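PDB 5FYP: phosphoinositol-specific phospholipase C from Pseudomonas sp., which probably cleaves the phosphodiester bond of phosphoinositides in a calcium-dependent reaction. Local coordinates for residues A[96-101]-A[137-142]. Sequence-based numbering, arbitrary orientation.
Sequences ACLNDV and DELVAR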
loop_
_atom_site.group_PDB
_atom_site.type_symbol
_atom_site.label_atom_id
_atom_site.label_comp_id
_atom_site.label_asym_id
_atom_site.label_seq_id
_atom_site.Cartn_x
_atom_site.Cartn_y
_atom_site.Cartn_z
ATOM N N ALA A 96 -9.993 9.231 10.247
ATOM C CA ALA A 96 -10.984 8.284 10.778
ATOM C C ALA A 96 -10.814 6.877 10.169
ATOM O O ALA A 96 -10.867 5.852 10.862
ATOM C CB ALA A 96 -12.377 8.781 10.518
ATOM N N CYS A 97 -10.615 6.837 8.861
ATOM C CA CYS A 97 -10.389 5.572 8.171
ATOM C C CYS A 97 -9.130 4.866 8.686
ATOM O O CYS A 97 -9.125 3.656 8.913
ATOM C CB CYS A 97 -10.303 5.752 6.660
ATOM S SG CYS A 97 -11.814 6.338 5.857
ATOM N N LEU A 98 -8.067 5.637 8.849
ATOM C CA LEU A 98 -6.839 5.081 9.395
ATOM C C LEU A 98 -7.057 4.540 10.819
ATOM O O LEU A 98 -6.550 3.468 11.170
ATOM C CB LEU A 98 -5.720 6.114 9.376
ATOM C CG LEU A 98 -5.303 6.622 8.001
ATOM C CD1 LEU A 98 -4.190 7.640 8.161
ATOM C CD2 LEU A 98 -4.858 5.516 7.073
ATOM N N ASN A 99 -7.811 5.270 11.629
ATOM C CA ASN A 99 -8.125 4.798 12.977
ATOM C C ASN A 99 -8.949 3.525 13.010
ATOM O O ASN A 99 -8.751 2.695 13.904
ATOM C CB ASN A 99 -8.794 5.890 13.788
ATOM C CG ASN A 99 -7.776 6.736 14.521
ATOM O OD1 ASN A 99 -6.879 6.210 15.198
ATOM N ND2 ASN A 99 -7.928 8.028 14.436
ATOM N N ASP A 100 -9.798 3.325 12.001
ATOM C CA ASP A 100 -10.519 2.046 11.926
ATOM C C ASP A 100 -9.518 0.884 11.792
ATOM O O ASP A 100 -9.671 -0.164 12.420
ATOM C CB ASP A 100 -11.466 2.023 10.732
ATOM C CG ASP A 100 -12.743 2.792 10.977
ATOM O OD1 ASP A 100 -13.035 3.135 12.135
ATOM O OD2 ASP A 100 -13.432 3.033 9.971
ATOM N N VAL A 101 -8.462 1.070 11.009
ATOM C CA VAL A 101 -7.418 0.042 10.848
ATOM C C VAL A 101 -6.639 -0.116 12.149
ATOM O O VAL A 101 -6.380 -1.229 12.600
ATOM C CB VAL A 101 -6.496 0.365 9.665
ATOM C CG1 VAL A 101 -5.410 -0.686 9.545
ATOM C CG2 VAL A 101 -7.312 0.442 8.389
ATOM N N ASP A 137 3.267 12.379 6.826
ATOM C CA ASP A 137 4.006 11.474 7.708
ATOM C C ASP A 137 3.596 11.690 9.160
ATOM O O ASP A 137 3.472 10.712 9.907
ATOM C CB ASP A 137 5.505 11.640 7.567
ATOM C CG ASP A 137 6.106 10.843 6.418
ATOM O OD1 ASP A 137 5.348 10.168 5.678
ATOM O OD2 ASP A 137 7.340 10.830 6.323
ATOM N N GLU A 138 3.415 12.940 9.559
ATOM C CA GLU A 138 3.072 13.199 10.945
ATOM C C GLU A 138 1.692 12.620 11.291
ATOM O O GLU A 138 1.507 12.082 12.368
ATOM C CB GLU A 138 3.195 14.695 11.263
ATOM C CG GLU A 138 4.654 15.124 11.361
ATOM C CD GLU A 138 4.910 16.592 11.582
ATOM O OE1 GLU A 138 3.990 17.394 11.478
ATOM O OE2 GLU A 138 6.079 16.922 11.820
ATOM N N LEU A 139 0.738 12.730 10.362
ATOM C CA LEU A 139 -0.584 12.139 10.570
ATOM C C LEU A 139 -0.476 10.621 10.726
ATOM O O LEU A 139 -1.016 10.066 11.674
ATOM C CB LEU A 139 -1.527 12.466 9.406
ATOM C CG LEU A 139 -2.828 11.666 9.372
ATOM C CD1 LEU A 139 -3.647 11.930 10.620
ATOM C CD2 LEU A 139 -3.647 11.989 8.138
ATOM N N VAL A 140 0.169 9.959 9.765
ATOM C CA VAL A 140 0.144 8.507 9.821
ATOM C C VAL A 140 0.908 7.982 11.051
ATOM O O VAL A 140 0.526 6.979 11.629
ATOM C CB VAL A 140 0.594 7.849 8.505
ATOM C CG1 VAL A 140 -0.310 8.325 7.346
ATOM C CG2 VAL A 140 2.051 8.080 8.177
ATOM N N ALA A 141 1.964 8.687 11.429
ATOM C CA ALA A 141 2.726 8.311 12.625
ATOM C C ALA A 141 1.908 8.537 13.900
ATOM O O ALA A 141 1.954 7.745 14.812
ATOM C CB ALA A 141 4.037 9.080 12.696
ATOM N N ARG A 142 1.163 9.623 13.930
ATOM C CA ARG A 142 0.301 9.917 15.091
ATOM C C ARG A 142 -0.784 8.859 15.268
ATOM O O ARG A 142 -1.068 8.423 16.371
ATOM C CB ARG A 142 -0.318 11.299 14.958
ATOM C CG ARG A 142 -1.181 11.696 16.126
ATOM C CD ARG A 142 -1.425 13.206 16.112
ATOM N NE ARG A 142 -2.032 13.656 14.858
ATOM C CZ ARG A 142 -3.301 13.439 14.512
ATOM N NH1 ARG A 142 -4.120 12.776 15.308
ATOM N NH2 ARG A 142 -3.747 13.888 13.347
#
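Leu98 reaches from its helix to the side of a second helix and touches two side chains there. Its CD1 methyl lies 4.0 Å from CG1 of Val140. The same CD1 is 4.4 Å from CD2 of Leu139, a looser approach. One methyl therefore meets both neighbours, and both contacts are purely apolar. The Leu98 side chain is extended: CD1 is anti to CA (chi2 180°), which carries this methyl out toward the other helix. Leu139 points its first bond past Leu98, and the end of its side chain then turns back toward it. Val140 turns CG1 to the leucine; it stands anti to the carbonyl carbon (chi1 -58°), and CG2 lies on the far side. All three residues are buried. The nearest CA atoms are those of Leu98 and Val140, 7.8 Å apart. The segments bury 83 Å² between them. The two segments belong to helices 94-107 and 133-144, which precede and follow strand 114-120. This is helix-to-helix packing in the TIM-barrel-type fold of the family. Leu98 also rests on Leu49 and Leu116 of the parallel strands 46-52 and 114-120, and on Val143 and Phe144 farther along helix 133-144. Arg142 forms a salt bridge to Glu95 of helix 94-107, while Asp137 reaches Arg203 of helix 193-203 with another. Cys97, the residue before Leu98, is joined by a disulfide to Cys84.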